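Local coordinates for aspartokinase (Synechocystis, PDB 3L76), which probably catalyses the ATP-dependent phosphorylation of aspartate to 4-phospho-L-aspartate, and binds lysine and threonine at its ACT domains, at residues Ser35-Val40 and Arg126-Val132; Val39-Met43 and Gly73-Ile78. One frame throughout, in Å; residues are numbered along the deposited sequence.

Contact 1 (Ser35-Val40 and Arg126-Val132); sequences SLVVVV and REGKVVV
Val38 N donates to Val131 O across the two parallel strands over 2.9 Å, nearly straight at 166°. One step back, Val131 N reaches Leu36 O at 3.2 Å, a weak and more bent bond. CA-H...O contacts fill in between them, among them Val37 CA to Val131 O at 3.3 Å. On one face of the sheet Leu36, Val38 and Val40 run beside Val130 and Val132: Leu36 contributes its CB, set against Val130 CB, Val132 CG2 lies against Val38 CB at 4.2 Å, and the methyls Val40 CG2 and Val132 CG1 meet at 4.1 Å. Val37 and Val131 occupy the other face. Before the strand, the Arg126 chain leaves with CG anti to the backbone N (chi1 -153°) and bends twice, which turns its guanidinium back so that Val37 CG2 sits over one face, toward the rim; its finer placement is doubtful. Helix 16-31 packs on Leu36 and Val38, and helix 63-87 on Val38, Val40, Val130 and Val132. Strand 3-8 bonds the far edge of 35-40. Neighbouring parallel strands under helices are the core of the alpha/beta/alpha sandwich of the amino acid kinase fold.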
# COMPACT_ATOMS: atom_id res chain seq x y z
N SER A 35 25.53 -13.00 -6.10
CA SER A 35 24.25 -12.48 -6.56
C SER A 35 23.26 -12.49 -5.39
O SER A 35 23.18 -13.47 -4.64
CB SER A 35 23.73 -13.34 -7.70
OG SER A 35 24.69 -13.39 -8.75
N LEU A 36 22.50 -11.41 -5.24
CA LEU A 36 21.67 -11.24 -4.06
C LEU A 36 20.19 -11.02 -4.34
O LEU A 36 19.82 -10.13 -5.10
CB LEU A 36 22.20 -10.10 -3.19
CG LEU A 36 23.16 -10.55 -2.09
CD1 LEU A 36 24.47 -11.01 -2.72
CD2 LEU A 36 23.40 -9.43 -1.11
N VAL A 37 19.35 -11.86 -3.71
CA VAL A 37 17.91 -11.63 -3.64
C VAL A 37 17.55 -11.25 -2.21
O VAL A 37 17.83 -12.00 -1.27
CB VAL A 37 17.11 -12.87 -4.05
CG1 VAL A 37 15.63 -12.65 -3.79
CG2 VAL A 37 17.36 -13.19 -5.52
N VAL A 38 16.93 -10.08 -2.04
CA VAL A 38 16.64 -9.57 -0.71
C VAL A 38 15.14 -9.51 -0.41
O VAL A 38 14.35 -8.98 -1.19
CB VAL A 38 17.26 -8.19 -0.48
CG1 VAL A 38 16.89 -7.66 0.89
CG2 VAL A 38 18.76 -8.27 -0.62
N VAL A 39 14.78 -10.07 0.74
CA VAL A 39 13.43 -9.97 1.28
C VAL A 39 13.48 -9.00 2.46
O VAL A 39 14.38 -9.05 3.29
CB VAL A 39 12.94 -11.33 1.82
CG1 VAL A 39 11.63 -11.14 2.55
CG2 VAL A 39 12.81 -12.36 0.69
N VAL A 40 12.51 -8.10 2.53
CA VAL A 40 12.51 -7.11 3.60
C VAL A 40 11.14 -7.09 4.24
O VAL A 40 10.12 -7.23 3.57
CB VAL A 40 12.84 -5.69 3.06
CG1 VAL A 40 13.13 -4.74 4.21
CG2 VAL A 40 14.03 -5.74 2.12
N ARG A 126 18.65 -10.69 -12.63
CA ARG A 126 19.79 -11.19 -11.88
C ARG A 126 21.09 -10.68 -12.49
O ARG A 126 22.14 -10.71 -11.84
CB ARG A 126 19.79 -12.72 -11.89
CG ARG A 126 20.47 -13.37 -10.70
CD ARG A 126 19.53 -13.46 -9.50
NE ARG A 126 19.16 -12.14 -9.02
CZ ARG A 126 19.95 -11.39 -8.26
NH1 ARG A 126 21.15 -11.83 -7.90
NH2 ARG A 126 19.55 -10.19 -7.85
N GLU A 127 21.03 -10.21 -13.73
CA GLU A 127 22.24 -9.76 -14.43
C GLU A 127 22.59 -8.31 -14.13
O GLU A 127 22.15 -7.39 -14.83
CB GLU A 127 22.13 -10.01 -15.93
CG GLU A 127 22.46 -11.45 -16.31
CD GLU A 127 21.68 -12.48 -15.51
OE1 GLU A 127 21.92 -12.59 -14.29
OE2 GLU A 127 20.83 -13.19 -16.10
N GLY A 128 23.39 -8.14 -13.08
CA GLY A 128 23.82 -6.84 -12.61
C GLY A 128 23.18 -6.47 -11.28
O GLY A 128 23.86 -6.04 -10.34
N LYS A 129 21.87 -6.64 -11.21
CA LYS A 129 21.06 -6.05 -10.14
C LYS A 129 20.85 -6.95 -8.92
O LYS A 129 20.73 -8.18 -9.04
CB LYS A 129 19.71 -5.62 -10.71
CG LYS A 129 19.80 -4.58 -11.81
CD LYS A 129 18.65 -4.70 -12.80
CE LYS A 129 18.55 -3.48 -13.70
NZ LYS A 129 17.95 -2.33 -12.96
N VAL A 130 20.81 -6.36 -7.73
CA VAL A 130 20.26 -7.10 -6.60
C VAL A 130 18.76 -6.95 -6.67
O VAL A 130 18.24 -5.84 -6.74
CB VAL A 130 20.82 -6.70 -5.19
CG1 VAL A 130 22.12 -5.93 -5.24
CG2 VAL A 130 19.75 -6.19 -4.23
N VAL A 131 18.06 -8.07 -6.71
CA VAL A 131 16.61 -7.98 -6.74
C VAL A 131 16.00 -8.03 -5.36
O VAL A 131 16.21 -8.95 -4.58
CB VAL A 131 15.91 -8.88 -7.81
CG1 VAL A 131 16.88 -9.69 -8.66
CG2 VAL A 131 14.68 -9.58 -7.30
N VAL A 132 15.28 -6.96 -5.06
CA VAL A 132 14.67 -6.78 -3.76
C VAL A 132 13.19 -7.00 -3.97
O VAL A 132 12.57 -6.34 -4.81
CB VAL A 132 14.91 -5.36 -3.28
CG1 VAL A 132 14.17 -5.10 -1.97
CG2 VAL A 132 16.41 -5.12 -3.15

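Contact 2 (Val39-Met43 and Gly73-Ile78)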
# COMPACT_ATOMS: atom_id res chain seq x y z
N VAL A 39 14.78 -10.07 0.74
CA VAL A 39 13.43 -9.97 1.28
C VAL A 39 13.48 -9.00 2.46
O VAL A 39 14.38 -9.05 3.29
CB VAL A 39 12.94 -11.33 1.82
CG1 VAL A 39 11.63 -11.14 2.55
CG2 VAL A 39 12.81 -12.36 0.69
N VAL A 40 12.51 -8.10 2.53
CA VAL A 40 12.51 -7.11 3.60
C VAL A 40 11.14 -7.09 4.24
O VAL A 40 10.12 -7.23 3.57
CB VAL A 40 12.84 -5.69 3.06
CG1 VAL A 40 13.13 -4.74 4.21
CG2 VAL A 40 14.03 -5.74 2.12
N SER A 41 11.12 -6.91 5.56
CA SER A 41 9.87 -6.78 6.29
C SER A 41 9.43 -5.33 6.31
O SER A 41 10.24 -4.44 6.07
CB SER A 41 10.03 -7.27 7.73
OG SER A 41 10.35 -8.65 7.75
N ALA A 42 8.16 -5.08 6.60
CA ALA A 42 7.71 -3.72 6.85
C ALA A 42 8.61 -3.08 7.91
O ALA A 42 9.23 -3.79 8.70
CB ALA A 42 6.26 -3.71 7.29
N MET A 43 8.67 -1.75 7.92
CA MET A 43 9.72 -1.03 8.65
C MET A 43 9.90 -1.27 10.16
O MET A 43 11.02 -1.43 10.62
CB MET A 43 9.64 0.46 8.37
CG MET A 43 10.12 0.81 6.98
SD MET A 43 10.53 2.55 6.81
CE MET A 43 11.86 2.73 8.00
N GLY A 73 3.27 -1.98 3.87
CA GLY A 73 4.46 -1.71 4.65
C GLY A 73 5.70 -2.33 4.03
O GLY A 73 6.80 -1.79 4.11
N GLU A 74 5.49 -3.49 3.42
CA GLU A 74 6.54 -4.23 2.74
C GLU A 74 6.92 -3.52 1.45
O GLU A 74 8.09 -3.44 1.09
CB GLU A 74 6.06 -5.64 2.42
CG GLU A 74 5.25 -6.27 3.54
CD GLU A 74 5.76 -7.65 3.90
OE1 GLU A 74 5.83 -8.51 2.99
OE2 GLU A 74 6.09 -7.87 5.09
N GLN A 75 5.91 -2.99 0.76
CA GLN A 75 6.18 -2.25 -0.46
C GLN A 75 7.02 -1.01 -0.22
O GLN A 75 7.92 -0.74 -1.02
CB GLN A 75 4.90 -1.87 -1.18
CG GLN A 75 4.23 -3.00 -1.89
CD GLN A 75 2.83 -2.63 -2.33
OE1 GLN A 75 2.66 -1.81 -3.24
NE2 GLN A 75 1.83 -3.21 -1.68
N VAL A 76 6.74 -0.25 0.84
CA VAL A 76 7.51 0.99 1.02
C VAL A 76 8.95 0.65 1.34
O VAL A 76 9.88 1.32 0.88
CB VAL A 76 6.91 2.02 2.06
CG1 VAL A 76 5.44 1.79 2.33
CG2 VAL A 76 7.74 2.09 3.35
N SER A 77 9.14 -0.43 2.08
CA SER A 77 10.47 -0.87 2.48
C SER A 77 11.40 -1.27 1.32
O SER A 77 12.57 -0.87 1.29
CB SER A 77 10.36 -2.02 3.50
OG SER A 77 9.61 -1.62 4.64
N ILE A 78 10.91 -2.06 0.38
CA ILE A 78 11.73 -2.43 -0.77
C ILE A 78 12.01 -1.24 -1.70
O ILE A 78 13.06 -1.17 -2.34
CB ILE A 78 11.14 -3.62 -1.56
CG1 ILE A 78 9.91 -3.19 -2.37
CG2 ILE A 78 10.81 -4.79 -0.61
CD1 ILE A 78 9.41 -4.27 -3.32
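The Glu74 carboxylate, the flat side-chain group of this contact, brings OE2 beside the backbone of Ser41 and Ala42, 3.8 Å from Ala42 N. CG anti to the carbonyl carbon and a bend at chi2 (-129°) carry it there from the helix, and its side chain also touches Ser155 and Thr149. This is the strand-to-helix packing of the amino acid kinase fold: strand 35-40 ends and its following loop runs over helix 63-87. Ala42 CB rests on the Gly73 carbonyl, 3.6 Å from Gly73 C, at a glycine where the loop lies close against the helix backbone. One turn further along the helix, Val40 CG1 meets Ser77 CB at 3.9 Å and Val40 CB faces Ile78 CG2, while Met43 lays CG against Ser77 OG and its sulfur loosely by Val76. Ser41 points its CB away from the helix, and its OG is hydrogen-bonded to Ser155 OG and Lys7 NZ. Beyond the contact, Gln75 bonds to Gln75 of the second subunit, so the same helix serves the dimer. Gly73 O is shared: Ala42 CA approaches at 3.5 Å, backbone Ser77 N bonds to it weakly, and Ser77 OG donates to it over 2.9 Å with a C=O...donor angle of 156°.

Overall arrangement
From the N terminus, strand 3-8 and helix 16-31 lead into strand 35-40, from which both contacts start, sharing Val39 and Val40. The chain then passes the loop at Ser41-Met43 and helix 46-57 and returns along helix 63-87, where contact 2 closes a short, mostly helical excursion. It goes on through strands 92-96, 101-104 and 115-118 and helix 121-125 before strand 130-138 docks beside 35-40 and closes the much longer excursion of contact 1, inside which contact 2 is nested. The two meet where Val132 packs on Ile78, about 14 Å separating their centres. Together they tie two neighbouring strands and a covering helix into one core, within the amino acid kinase region.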